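Local coordinates for activator of Hsp90 ATPase homologue 1/2-like C-terminal domain-containing protein (Mycobacterium smegmatis, PDB 3UID) that is probably the toxin of a type II toxin-antitoxin pair, built on the SRPBCC (Bet v 1-like) fold of the AHA1 family, at residues P86-F91 with T110-F115; L56-R61 with T81-P86; I17-A22 with A124-T129. One frame throughout, in Å; residues are numbered along the deposited sequence. Where two conformers were deposited one is given.

Contact 1 of 3, residues P86-F91 with T110-F115; sequences PHSFSF and TNVYTF
F91 drives the edge of its ring at the face of Y113, with centroids 5.0 Å apart and planes at 79°, which makes this a T-shaped pair. A second approach to the same phenylalanine, over one face of its ring, comes from N111, whose CB lies 3.6 Å from the F91 centroid and 17° off the ring normal, a CH-pi contact. F91 can serve both neighbours because its CG sits between the backbone N and the carbonyl carbon (chi1 61°), which folds the ring across to the adjacent strand. F89 takes the same rotamer and brings CZ to 3.4 Å from Y113 CD2; the two side chains run side by side, their ring planes oblique to each other. F89, F91 and Y113 thus form an aromatic cluster, the dense part of the contact, and at its margin F115 CE2 reaches F89 CE2 at 4.1 Å.

The other face, bearing S88, S90, V112 and T114, is looser and partly exposed. Here S88 OG donates to Y113 O at 2.8 Å from above the carbonyl plane, while F89 N reaches the same oxygen within that plane, so one acceptor is gripped twice. S90 OG merely rests against the V112 methyls. Farther along, H87 was modelled in two conformers, so the bond from its NE2 to E117 holds for one of them and is doubtful as a fixed feature.

Antiparallel pairing underlies both faces: F89 with Y113 and F91 with N111 are hydrogen-bonded pairs, and F115 N closes on H87 O at 2.7 Å. H87 and S88 form a classic bulge opposite D84 on strand 73-84. On the aromatic face W78 stacks on F91 and Y126 meets Y113 edge-to-face, while helix 25-33 packs against P86 and F115.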
ATOM      1  N   PRO A  86       8.734 -10.995  -9.675  1.00  9.39           N
ATOM      2  CA  PRO A  86       7.583 -10.107  -9.498  1.00  9.70           C
ATOM      3  C   PRO A  86       6.651 -10.602  -8.398  1.00 11.33           C
ATOM      4  O   PRO A  86       5.485 -10.205  -8.386  1.00  9.85           O
ATOM      5  CB  PRO A  86       6.854 -10.270 -10.825  1.00 11.10           C
ATOM      6  CG  PRO A  86       7.035 -11.731 -11.126  1.00 12.99           C
ATOM      7  CD  PRO A  86       8.446 -12.056 -10.661  1.00  9.52           C
ATOM      8  N   HIS A  87       7.129 -11.444  -7.489  1.00 11.60           N
ATOM      9  CA  HIS A  87       6.213 -12.071  -6.537  0.50 10.91           C
ATOM     10  C   HIS A  87       6.053 -11.364  -5.201  1.00 10.31           C
ATOM     11  O   HIS A  87       5.015 -11.494  -4.571  1.00 11.94           O
ATOM     12  CB  HIS A  87       6.562 -13.538  -6.311  0.50 15.44           C
ATOM     13  CG  HIS A  87       6.189 -14.420  -7.460  0.50 18.03           C
ATOM     14  ND1 HIS A  87       7.129 -15.037  -8.256  0.50 16.21           N
ATOM     15  CD2 HIS A  87       4.979 -14.775  -7.956  0.50  7.71           C
ATOM     16  CE1 HIS A  87       6.515 -15.741  -9.191  0.50 20.46           C
ATOM     17  NE2 HIS A  87       5.212 -15.601  -9.031  0.50 18.20           N
ATOM     18  N   SER A  88       7.051 -10.609  -4.761  1.00 10.19           N
ATOM     19  CA  SER A  88       6.924 -10.022  -3.425  1.00 10.54           C
ATOM     20  C   SER A  88       7.915  -8.906  -3.156  1.00  8.50           C
ATOM     21  O   SER A  88       8.993  -8.879  -3.751  1.00  9.44           O
ATOM     22  CB  SER A  88       7.129 -11.127  -2.375  1.00 13.96           C
ATOM     23  OG  SER A  88       6.771 -10.693  -1.072  1.00 13.95           O
ATOM     24  N   PHE A  89       7.526  -7.968  -2.289  1.00  8.56           N
ATOM     25  CA  PHE A  89       8.479  -7.056  -1.665  1.00  7.52           C
ATOM     26  C   PHE A  89       8.076  -6.788  -0.225  1.00  7.98           C
ATOM     27  O   PHE A  89       6.921  -7.000   0.153  1.00  8.63           O
ATOM     28  CB  PHE A  89       8.757  -5.775  -2.494  1.00  6.55           C
ATOM     29  CG  PHE A  89       7.590  -4.821  -2.614  1.00  7.10           C
ATOM     30  CD1 PHE A  89       7.457  -3.756  -1.732  1.00  7.23           C
ATOM     31  CD2 PHE A  89       6.651  -4.971  -3.625  1.00  8.18           C
ATOM     32  CE1 PHE A  89       6.396  -2.850  -1.848  1.00  8.61           C
ATOM     33  CE2 PHE A  89       5.587  -4.065  -3.749  1.00  8.25           C
ATOM     34  CZ  PHE A  89       5.464  -3.003  -2.853  1.00 10.11           C
ATOM     35  N   SER A  90       9.044  -6.380   0.586  1.00  7.71           N
ATOM     36  CA  SER A  90       8.822  -6.200   2.014  1.00  6.60           C
ATOM     37  C   SER A  90       9.392  -4.868   2.439  1.00  5.09           C
ATOM     38  O   SER A  90      10.394  -4.415   1.875  1.00  8.73           O
ATOM     39  CB  SER A  90       9.512  -7.314   2.794  1.00 11.13           C
ATOM     40  OG  SER A  90       9.008  -8.588   2.416  1.00 13.12           O
ATOM     41  N   PHE A  91       8.780  -4.247   3.443  1.00  6.85           N
ATOM     42  CA  PHE A  91       9.206  -2.911   3.845  1.00  9.36           C
ATOM     43  C   PHE A  91       8.693  -2.527   5.215  1.00  8.23           C
ATOM     44  O   PHE A  91       7.695  -3.080   5.707  1.00  9.58           O
ATOM     45  CB  PHE A  91       8.757  -1.848   2.820  1.00 10.15           C
ATOM     46  CG  PHE A  91       7.258  -1.751   2.647  1.00  7.94           C
ATOM     47  CD1 PHE A  91       6.509  -0.854   3.403  1.00  6.44           C
ATOM     48  CD2 PHE A  91       6.608  -2.559   1.713  1.00  7.15           C
ATOM     49  CE1 PHE A  91       5.118  -0.766   3.234  1.00  5.23           C
ATOM     50  CE2 PHE A  91       5.217  -2.483   1.529  1.00  7.59           C
ATOM     51  CZ  PHE A  91       4.479  -1.579   2.279  1.00  5.34           C
ATOM     52  N   THR A 110       5.607  -3.417   9.875  1.00  8.51           N
ATOM     53  CA  THR A 110       6.356  -4.230   8.918  1.00  7.15           C
ATOM     54  C   THR A 110       5.359  -4.812   7.920  1.00 11.97           C
ATOM     55  O   THR A 110       4.262  -5.199   8.288  1.00 14.15           O
ATOM     56  CB  THR A 110       7.143  -5.350   9.617  1.00 17.55           C
ATOM     57  OG1 THR A 110       6.245  -6.359  10.095  1.00 23.74           O
ATOM     58  CG2 THR A 110       7.922  -4.792  10.781  1.00 16.59           C
ATOM     59  N   ASN A 111       5.737  -4.867   6.652  1.00  7.40           N
ATOM     60  CA  ASN A 111       4.774  -5.156   5.606  1.00  7.27           C
ATOM     61  C   ASN A 111       5.355  -6.102   4.595  1.00  7.05           C
ATOM     62  O   ASN A 111       6.530  -5.988   4.252  1.00 10.37           O
ATOM     63  CB  ASN A 111       4.398  -3.863   4.898  1.00  6.81           C
ATOM     64  CG  ASN A 111       3.859  -2.837   5.851  1.00 11.19           C
ATOM     65  OD1 ASN A 111       4.617  -2.091   6.492  1.00 11.76           O
ATOM     66  ND2 ASN A 111       2.549  -2.808   5.985  1.00 10.35           N
ATOM     67  N   VAL A 112       4.534  -7.051   4.144  1.00  6.47           N
ATOM     68  CA  VAL A 112       4.895  -7.933   3.046  1.00  7.39           C
ATOM     69  C   VAL A 112       3.770  -7.951   2.010  1.00  7.63           C
ATOM     70  O   VAL A 112       2.632  -8.304   2.325  1.00  8.87           O
ATOM     71  CB  VAL A 112       5.153  -9.363   3.508  1.00  7.89           C
ATOM     72  CG1 VAL A 112       5.658 -10.211   2.328  1.00 11.00           C
ATOM     73  CG2 VAL A 112       6.162  -9.378   4.640  1.00 11.10           C
ATOM     74  N   TYR A 113       4.093  -7.566   0.778  1.00  6.63           N
ATOM     75  CA  TYR A 113       3.148  -7.656  -0.331  1.00  5.12           C
ATOM     76  C   TYR A 113       3.510  -8.853  -1.189  1.00  9.24           C
ATOM     77  O   TYR A 113       4.660  -8.999  -1.610  1.00  9.45           O
ATOM     78  CB  TYR A 113       3.250  -6.413  -1.215  1.00  7.45           C
ATOM     79  CG  TYR A 113       2.699  -5.129  -0.620  1.00  6.57           C
ATOM     80  CD1 TYR A 113       2.374  -5.022   0.729  1.00  6.60           C
ATOM     81  CD2 TYR A 113       2.514  -4.016  -1.437  1.00 10.53           C
ATOM     82  CE1 TYR A 113       1.856  -3.816   1.247  1.00  7.58           C
ATOM     83  CE2 TYR A 113       2.018  -2.823  -0.942  1.00  8.97           C
ATOM     84  CZ  TYR A 113       1.694  -2.729   0.394  1.00  9.00           C
ATOM     85  OH  TYR A 113       1.198  -1.549   0.883  1.00 12.57           O
ATOM     86  N   THR A 114       2.526  -9.703  -1.456  1.00  8.81           N
ATOM     87  CA  THR A 114       2.761 -10.898  -2.242  1.00  7.95           C
ATOM     88  C   THR A 114       1.768 -10.982  -3.398  1.00  9.96           C
ATOM     89  O   THR A 114       0.559 -10.810  -3.199  1.00  9.64           O
ATOM     90  CB  THR A 114       2.698 -12.148  -1.352  1.00 11.06           C
ATOM     91  OG1 THR A 114       3.651 -12.007  -0.292  1.00 13.18           O
ATOM     92  CG2 THR A 114       3.011 -13.399  -2.148  1.00 15.50           C
ATOM     93  N   PHE A 115       2.292 -11.242  -4.597  1.00  9.74           N
ATOM     94  CA  PHE A 115       1.497 -11.314  -5.824  1.00  9.09           C
ATOM     95  C   PHE A 115       1.657 -12.706  -6.427  1.00 11.04           C
ATOM     96  O   PHE A 115       2.761 -13.125  -6.788  1.00 11.66           O
ATOM     97  CB  PHE A 115       1.957 -10.246  -6.826  1.00  8.76           C
ATOM     98  CG  PHE A 115       2.080  -8.882  -6.224  1.00  7.62           C
ATOM     99  CD1 PHE A 115       0.950  -8.206  -5.799  1.00  8.16           C
ATOM    100  CD2 PHE A 115       3.315  -8.278  -6.075  1.00 14.21           C
ATOM    101  CE1 PHE A 115       1.048  -6.950  -5.229  1.00  9.55           C
ATOM    102  CE2 PHE A 115       3.421  -7.022  -5.496  1.00 12.01           C
ATOM    103  CZ  PHE A 115       2.282  -6.354  -5.080  1.00  8.40           C
TER

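Contact 2 of 3, residues L56-R61 with T81-P86; sequences LRPGGR and TAVDEP
L56 meets V83 lightly: its CG stays 4.4 Å from V83 CG2. The same methyl of V83 also lies near the backbone oxygen of L56, so the loop passes over the valine with main chain as well as side chain. Beyond V83, the leucine side chain touches I80, on the same strand as V83, and F89 on the adjacent strand 88-96.

R57 follows with a different approach. Its CB starts off away from strand 81-84, yet bends at chi2 (64°) and chi3 (-100°) turn the chain back, and the guanidinium arrives across V83. NE comes to 3.8 Å from V83 CB, and NH2 donates to V83 O at 3.2 Å. That bond is weak, since the angle at the hydrogen is 123°, although the oxygen does lie at the edge of the guanidinium near its plane. NE is buried by the contact and has no polar partner in the model.

P58 sets its ring crosswise to V83, at about a right angle, with CD 3.7 Å from V83 CG2. CB, across the ring from CD, stands 3.9 Å from T81 O, and CG is 4.2 Å from A82 CA.

G59 and G60 then turn the chain in a type II beta turn running from R57 to G60, closed by G60 N to R57 O at 2.8 Å. The positive phi of G59 suits the third position of this turn. Both glycines pair through their backbones with I80, and R61 enters the next strand, its guanidinium in a salt bridge with E79.

V83 is therefore held by van der Waals contacts from leucine and proline, with the guanidinium lying against its CB. Close apolar approaches, one weak hydrogen bond and a buried NE without a partner together suggest that this surface contact has little polar specificity.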
ATOM      1  N   LEU A  56      12.838   0.990  -5.516  1.00 12.33           N
ATOM      2  CA  LEU A  56      12.359  -0.333  -5.090  1.00 13.24           C
ATOM      3  C   LEU A  56      13.462  -1.382  -5.145  1.00 14.26           C
ATOM      4  O   LEU A  56      13.518  -2.205  -6.064  1.00 18.06           O
ATOM      5  CB  LEU A  56      11.146  -0.774  -5.915  1.00 13.45           C
ATOM      6  CG  LEU A  56      10.361  -1.994  -5.421  1.00 13.68           C
ATOM      7  CD1 LEU A  56       9.836  -1.785  -4.026  1.00 15.93           C
ATOM      8  CD2 LEU A  56       9.216  -2.320  -6.384  1.00 17.28           C
ATOM      9  N   ARG A  57      14.332  -1.337  -4.144  1.00 11.36           N
ATOM     10  CA  ARG A  57      15.442  -2.270  -4.017  1.00 12.06           C
ATOM     11  C   ARG A  57      15.742  -2.330  -2.528  1.00 10.54           C
ATOM     12  O   ARG A  57      15.450  -1.379  -1.799  1.00 14.50           O
ATOM     13  CB  ARG A  57      16.661  -1.774  -4.804  1.00 23.40           C
ATOM     14  CG  ARG A  57      17.570  -2.892  -5.314  1.00 37.16           C
ATOM     15  CD  ARG A  57      16.864  -3.793  -6.341  1.00 43.05           C
ATOM     16  NE  ARG A  57      16.374  -5.054  -5.775  1.00 35.60           N
ATOM     17  CZ  ARG A  57      16.671  -6.256  -6.260  1.00 45.87           C
ATOM     18  NH1 ARG A  57      17.457  -6.362  -7.324  1.00 56.97           N
ATOM     19  NH2 ARG A  57      16.185  -7.355  -5.688  1.00 41.74           N
ATOM     20  N   PRO A  58      16.301  -3.448  -2.053  1.00 12.72           N
ATOM     21  CA  PRO A  58      16.601  -3.530  -0.619  1.00 13.38           C
ATOM     22  C   PRO A  58      17.511  -2.384  -0.175  1.00 17.32           C
ATOM     23  O   PRO A  58      18.522  -2.107  -0.825  1.00 19.20           O
ATOM     24  CB  PRO A  58      17.308  -4.881  -0.492  1.00 11.57           C
ATOM     25  CG  PRO A  58      16.743  -5.692  -1.623  1.00 12.66           C
ATOM     26  CD  PRO A  58      16.590  -4.711  -2.753  1.00 13.19           C
ATOM     27  N   GLY A  59      17.142  -1.724   0.920  1.00 16.18           N
ATOM     28  CA  GLY A  59      17.856  -0.551   1.385  1.00 14.54           C
ATOM     29  C   GLY A  59      17.327   0.739   0.788  1.00 14.06           C
ATOM     30  O   GLY A  59      17.698   1.832   1.213  1.00 21.62           O
ATOM     31  N   GLY A  60      16.441   0.621  -0.192  1.00 13.63           N
ATOM     32  CA  GLY A  60      15.875   1.793  -0.828  1.00 15.38           C
ATOM     33  C   GLY A  60      14.767   2.403   0.003  1.00 12.96           C
ATOM     34  O   GLY A  60      14.367   1.848   1.026  1.00 13.16           O
ATOM     35  N   ARG A  61      14.295   3.565  -0.427  1.00 13.36           N
ATOM     36  CA  ARG A  61      13.177   4.234   0.221  1.00 10.51           C
ATOM     37  C   ARG A  61      12.122   4.635  -0.793  1.00 10.82           C
ATOM     38  O   ARG A  61      12.430   4.950  -1.951  1.00 14.10           O
ATOM     39  CB  ARG A  61      13.652   5.483   0.961  1.00 17.67           C
ATOM     40  CG  ARG A  61      14.373   5.201   2.234  1.00 25.71           C
ATOM     41  CD  ARG A  61      14.489   6.457   3.074  1.00 32.99           C
ATOM     42  NE  ARG A  61      15.221   6.187   4.305  1.00 30.83           N
ATOM     43  CZ  ARG A  61      14.738   6.377   5.528  1.00 24.82           C
ATOM     44  NH1 ARG A  61      13.513   6.866   5.699  1.00 23.06           N
ATOM     45  NH2 ARG A  61      15.497   6.098   6.581  1.00 23.87           N
ATOM     46  N   THR A  81      13.029  -3.571   2.586  1.00  9.11           N
ATOM     47  CA  THR A  81      13.914  -4.575   3.166  1.00  8.25           C
ATOM     48  C   THR A  81      14.179  -5.793   2.269  1.00  9.22           C
ATOM     49  O   THR A  81      15.231  -6.428   2.385  1.00 13.96           O
ATOM     50  CB  THR A  81      13.400  -5.052   4.531  1.00 11.70           C
ATOM     51  OG1 THR A  81      12.099  -5.621   4.370  1.00 12.01           O
ATOM     52  CG2 THR A  81      13.339  -3.888   5.522  1.00 18.01           C
ATOM     53  N   ALA A  82      13.242  -6.112   1.384  1.00  8.82           N
ATOM     54  CA  ALA A  82      13.414  -7.242   0.475  1.00 12.42           C
ATOM     55  C   ALA A  82      12.659  -6.987  -0.813  1.00 10.29           C
ATOM     56  O   ALA A  82      11.596  -6.370  -0.789  1.00  9.87           O
ATOM     57  CB  ALA A  82      12.924  -8.528   1.128  1.00 16.97           C
ATOM     58  N   VAL A  83      13.213  -7.453  -1.932  1.00  9.38           N
ATOM     59  CA  VAL A  83      12.564  -7.334  -3.231  1.00  8.58           C
ATOM     60  C   VAL A  83      12.761  -8.634  -4.016  1.00  9.02           C
ATOM     61  O   VAL A  83      13.885  -9.057  -4.252  1.00 13.81           O
ATOM     62  CB  VAL A  83      13.135  -6.142  -4.032  1.00  8.55           C
ATOM     63  CG1 VAL A  83      12.468  -6.049  -5.405  1.00 13.15           C
ATOM     64  CG2 VAL A  83      12.962  -4.841  -3.256  1.00 11.58           C
ATOM     65  N   ASP A  84      11.652  -9.254  -4.417  1.00  9.53           N
ATOM     66  CA  ASP A  84      11.673 -10.526  -5.121  1.00  9.41           C
ATOM     67  C   ASP A  84      10.713 -10.421  -6.308  1.00  9.99           C
ATOM     68  O   ASP A  84       9.592 -10.915  -6.279  1.00 10.78           O
ATOM     69  CB  ASP A  84      11.276 -11.651  -4.153  1.00 10.90           C
ATOM     70  CG  ASP A  84      11.077 -12.990  -4.843  1.00 14.61           C
ATOM     71  OD1 ASP A  84      11.697 -13.235  -5.898  1.00 16.20           O
ATOM     72  OD2 ASP A  84      10.291 -13.801  -4.312  1.00 22.76           O
ATOM     73  N   GLU A  85      11.159  -9.735  -7.356  1.00 11.38           N
ATOM     74  CA  GLU A  85      10.319  -9.499  -8.527  1.00  9.64           C
ATOM     75  C   GLU A  85       9.998 -10.813  -9.254  1.00 10.42           C
ATOM     76  O   GLU A  85      10.878 -11.653  -9.444  1.00 12.87           O
ATOM     77  CB  GLU A  85      11.028  -8.538  -9.496  1.00  7.86           C
ATOM     78  CG  GLU A  85      10.235  -8.272 -10.766  1.00 10.48           C
ATOM     79  CD  GLU A  85      10.977  -7.370 -11.744  1.00 16.59           C
ATOM     80  OE1 GLU A  85      11.988  -6.759 -11.341  1.00 23.59           O
ATOM     81  OE2 GLU A  85      10.543  -7.266 -12.911  1.00 22.42           O
ATOM     82  N   PRO A  86       8.734 -10.995  -9.675  1.00  9.39           N
ATOM     83  CA  PRO A  86       7.583 -10.107  -9.498  1.00  9.70           C
ATOM     84  C   PRO A  86       6.651 -10.602  -8.398  1.00 11.33           C
ATOM     85  O   PRO A  86       5.485 -10.205  -8.386  1.00  9.85           O
ATOM     86  CB  PRO A  86       6.854 -10.270 -10.825  1.00 11.10           C
ATOM     87  CG  PRO A  86       7.035 -11.731 -11.126  1.00 12.99           C
ATOM     88  CD  PRO A  86       8.446 -12.056 -10.661  1.00  9.52           C
TER

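Contact 3 of 3, residues I17-A22 with A124-T129; sequences ITAEFA and ATYVGT
I17 and Y126 exchange both of their backbone hydrogen bonds, I17 N to Y126 O and Y126 N to I17 O, the latter 2.9 Å long with 170° at the hydrogen. A19 and A124 repeat the arrangement, A19 N donating to A124 O and A124 N to A19 O, each at 2.9 Å. The four backbone N-H groups of these two antiparallel hydrogen-bonded pairs are thus satisfied across the strands. A124 O takes on an additional CA-H...O contact from T18 CA.

Between them T18 and T125 form a non-hydrogen-bonded pair whose side chains share the face of the sheet turned away from I17, A19, A124 and Y126. A water lies between their hydroxyls, 3.2 Å from T125 OG1 but only 2.5 Å from T18 OG1, a distance so short that the bridge is doubtful. Their main chains pair outward instead: T18 with T4 and D5 on strand 3-9, and T125 with T114 on strand 109-118.

On the face of I17, A19, A124 and Y126, the packing is apolar with one polar tip. F21 directs CE2 at A124 CB, 3.7 Å away, and presents its ring edge to Y126 OH, which lies in the plane of that ring at 3.5 Å from CE2. The two aromatic side chains approach from opposite directions. Y126 keeps CG anti to its carbonyl carbon (chi1 -52°), a setting that lays the edge of the tyrosine ring along the partner strand, with CD2 3.3 Å from I17 O. The phenol itself is satisfied by a hydrogen bond to Y32 OH.

Helix 144-158 covers this inner face, A148 and I152 meeting I17 and I155 meeting F21. A curved antiparallel sheet holding a long C-terminal helix against its concave side is the hallmark of the Bet v 1-like, or helix-grip, fold of the SRPBCC superfamily.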
ATOM      1  N   ILE A  17      -5.085  -7.437   3.824  1.00  6.57           N
ATOM      2  CA  ILE A  17      -6.055  -7.145   2.786  1.00  6.92           C
ATOM      3  C   ILE A  17      -5.713  -8.006   1.574  1.00  8.99           C
ATOM      4  O   ILE A  17      -4.552  -8.105   1.167  1.00  9.76           O
ATOM      5  CB  ILE A  17      -6.052  -5.654   2.437  1.00 10.68           C
ATOM      6  CG1 ILE A  17      -6.420  -4.846   3.686  1.00 12.07           C
ATOM      7  CG2 ILE A  17      -7.017  -5.385   1.289  1.00 11.40           C
ATOM      8  CD1 ILE A  17      -6.761  -3.399   3.422  1.00 21.22           C
ATOM      9  N   THR A  18      -6.723  -8.668   1.031  1.00  9.83           N
ATOM     10  CA  THR A  18      -6.538  -9.511  -0.137  1.00  8.88           C
ATOM     11  C   THR A  18      -7.330  -8.912  -1.289  1.00 10.01           C
ATOM     12  O   THR A  18      -8.441  -8.410  -1.096  1.00  9.11           O
ATOM     13  CB  THR A  18      -7.016 -10.951   0.140  1.00 14.09           C
ATOM     14  OG1 THR A  18      -6.368 -11.459   1.315  1.00 13.13           O
ATOM     15  CG2 THR A  18      -6.710 -11.867  -1.043  1.00 12.76           C
ATOM     16  N   ALA A  19      -6.735  -8.928  -2.475  1.00 10.82           N
ATOM     17  CA  ALA A  19      -7.398  -8.439  -3.676  1.00  9.28           C
ATOM     18  C   ALA A  19      -7.205  -9.425  -4.798  1.00  9.90           C
ATOM     19  O   ALA A  19      -6.273 -10.227  -4.771  1.00  8.53           O
ATOM     20  CB  ALA A  19      -6.806  -7.108  -4.097  1.00  6.15           C
ATOM     21  N   GLU A  20      -8.114  -9.368  -5.765  1.00  7.04           N
ATOM     22  CA  GLU A  20      -7.946 -10.093  -7.010  0.50  9.04           C
ATOM     23  C   GLU A  20      -7.962  -9.115  -8.171  1.00 12.84           C
ATOM     24  O   GLU A  20      -8.813  -8.229  -8.245  1.00 11.08           O
ATOM     25  CB  GLU A  20      -9.018 -11.168  -7.154  0.50 11.73           C
ATOM     26  CG  GLU A  20      -8.791 -12.328  -6.203  0.50  6.83           C
ATOM     27  CD  GLU A  20      -9.922 -13.335  -6.204  0.50 19.22           C
ATOM     28  OE1 GLU A  20     -10.721 -13.345  -7.164  0.50 24.23           O
ATOM     29  OE2 GLU A  20     -10.007 -14.119  -5.235  0.50 21.59           O
ATOM     30  N   PHE A  21      -6.992  -9.261  -9.069  1.00  8.99           N
ATOM     31  CA  PHE A  21      -6.855  -8.346 -10.203  1.00  7.86           C
ATOM     32  C   PHE A  21      -6.897  -9.128 -11.507  1.00 12.41           C
ATOM     33  O   PHE A  21      -6.294 -10.196 -11.605  1.00  9.80           O
ATOM     34  CB  PHE A  21      -5.514  -7.616 -10.134  1.00  7.79           C
ATOM     35  CG  PHE A  21      -5.358  -6.713  -8.937  1.00  6.41           C
ATOM     36  CD1 PHE A  21      -6.252  -5.675  -8.709  1.00  6.58           C
ATOM     37  CD2 PHE A  21      -4.301  -6.890  -8.055  1.00  9.92           C
ATOM     38  CE1 PHE A  21      -6.094  -4.829  -7.612  1.00  7.04           C
ATOM     39  CE2 PHE A  21      -4.133  -6.050  -6.957  1.00  8.61           C
ATOM     40  CZ  PHE A  21      -5.032  -5.023  -6.736  1.00  7.68           C
ATOM     41  N   ALA A  22      -7.581  -8.594 -12.515  1.00 11.33           N
ATOM     42  CA  ALA A  22      -7.678  -9.288 -13.799  1.00 13.74           C
ATOM     43  C   ALA A  22      -6.532  -8.880 -14.718  1.00 12.70           C
ATOM     44  O   ALA A  22      -6.739  -8.285 -15.774  1.00 16.03           O
ATOM     45  CB  ALA A  22      -9.033  -9.037 -14.454  1.00 12.32           C
ATOM     46  N   ALA A 124      -3.406 -10.633  -4.825  1.00  8.82           N
ATOM     47  CA  ALA A 124      -2.467  -9.814  -4.071  1.00  9.82           C
ATOM     48  C   ALA A 124      -2.808  -9.893  -2.602  1.00 11.22           C
ATOM     49  O   ALA A 124      -3.960  -9.668  -2.229  1.00 10.86           O
ATOM     50  CB  ALA A 124      -2.539  -8.379  -4.530  1.00 10.64           C
ATOM     51  N   THR A 125      -1.805 -10.183  -1.776  1.00  8.22           N
ATOM     52  CA  THR A 125      -2.000 -10.241  -0.340  1.00  8.48           C
ATOM     53  C   THR A 125      -1.091  -9.212   0.307  1.00  8.92           C
ATOM     54  O   THR A 125       0.127  -9.248   0.115  1.00  8.40           O
ATOM     55  CB  THR A 125      -1.687 -11.635   0.213  1.00 11.26           C
ATOM     56  OG1 THR A 125      -2.502 -12.606  -0.469  1.00 12.87           O
ATOM     57  CG2 THR A 125      -1.982 -11.692   1.701  1.00 11.56           C
ATOM     58  N   TYR A 126      -1.694  -8.280   1.035  1.00  8.11           N
ATOM     59  CA  TYR A 126      -0.961  -7.210   1.688  1.00  6.02           C
ATOM     60  C   TYR A 126      -1.049  -7.408   3.199  1.00  6.47           C
ATOM     61  O   TYR A 126      -2.113  -7.208   3.795  1.00  8.44           O
ATOM     62  CB  TYR A 126      -1.588  -5.862   1.326  1.00  5.89           C
ATOM     63  CG  TYR A 126      -1.787  -5.597  -0.165  1.00  7.95           C
ATOM     64  CD1 TYR A 126      -0.834  -4.901  -0.898  1.00  6.82           C
ATOM     65  CD2 TYR A 126      -2.945  -6.010  -0.821  1.00  7.94           C
ATOM     66  CE1 TYR A 126      -1.036  -4.615  -2.253  1.00  7.63           C
ATOM     67  CE2 TYR A 126      -3.154  -5.739  -2.180  1.00  9.98           C
ATOM     68  CZ  TYR A 126      -2.192  -5.043  -2.883  1.00  7.73           C
ATOM     69  OH  TYR A 126      -2.378  -4.769  -4.228  1.00  8.96           O
ATOM     70  N   VAL A 127       0.063  -7.808   3.806  1.00  7.20           N
ATOM     71  CA  VAL A 127       0.082  -8.139   5.230  1.00  7.23           C
ATOM     72  C   VAL A 127       0.895  -7.110   6.003  1.00  7.78           C
ATOM     73  O   VAL A 127       2.103  -6.977   5.786  1.00  8.13           O
ATOM     74  CB  VAL A 127       0.693  -9.530   5.507  1.00  6.93           C
ATOM     75  CG1 VAL A 127       0.684  -9.839   7.009  1.00  8.44           C
ATOM     76  CG2 VAL A 127      -0.045 -10.627   4.725  1.00 10.35           C
ATOM     77  N   GLY A 128       0.227  -6.404   6.907  1.00  5.14           N
ATOM     78  CA  GLY A 128       0.866  -5.417   7.768  1.00  7.20           C
ATOM     79  C   GLY A 128       0.899  -5.920   9.195  1.00  7.65           C
ATOM     80  O   GLY A 128      -0.134  -6.334   9.727  1.00  8.85           O
ATOM     81  N   THR A 129       2.078  -5.875   9.810  1.00  8.64           N
ATOM     82  CA  THR A 129       2.283  -6.384  11.159  1.00 11.40           C
ATOM     83  C   THR A 129       2.634  -5.210  12.058  1.00 11.09           C
ATOM     84  O   THR A 129       3.540  -4.428  11.745  1.00  9.68           O
ATOM     85  CB  THR A 129       3.414  -7.416  11.195  1.00 10.11           C
ATOM     86  OG1 THR A 129       3.110  -8.506  10.316  1.00 10.76           O
ATOM     87  CG2 THR A 129       3.609  -7.951  12.621  1.00 10.24           C
TER
HETATM   88  O   HOH W   1      -4.974 -13.573   1.347  1.00 26.59           O

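In the fold
All three contacts belong to one antiparallel sheet, but at different depths. Contacts 1 and 3, with centres about 10 Å apart, are partly buried and abut where strands 109-118 and 121-129 pair; contact 2 is a surface contact toward the strand 50-54 side, about 9 Å from contact 1 and about 18 Å from contact 3 between centres. Contacts 1 and 2 are joined by backbone bonds from S90 to T81 and A82. Strand-to-strand hydrogen bonding dominates contacts 1 and 3, the former adding an aromatic cluster, the latter alanines with F21 and Y126. Contact 2 instead drapes a loop over a strand, chiefly over one valine.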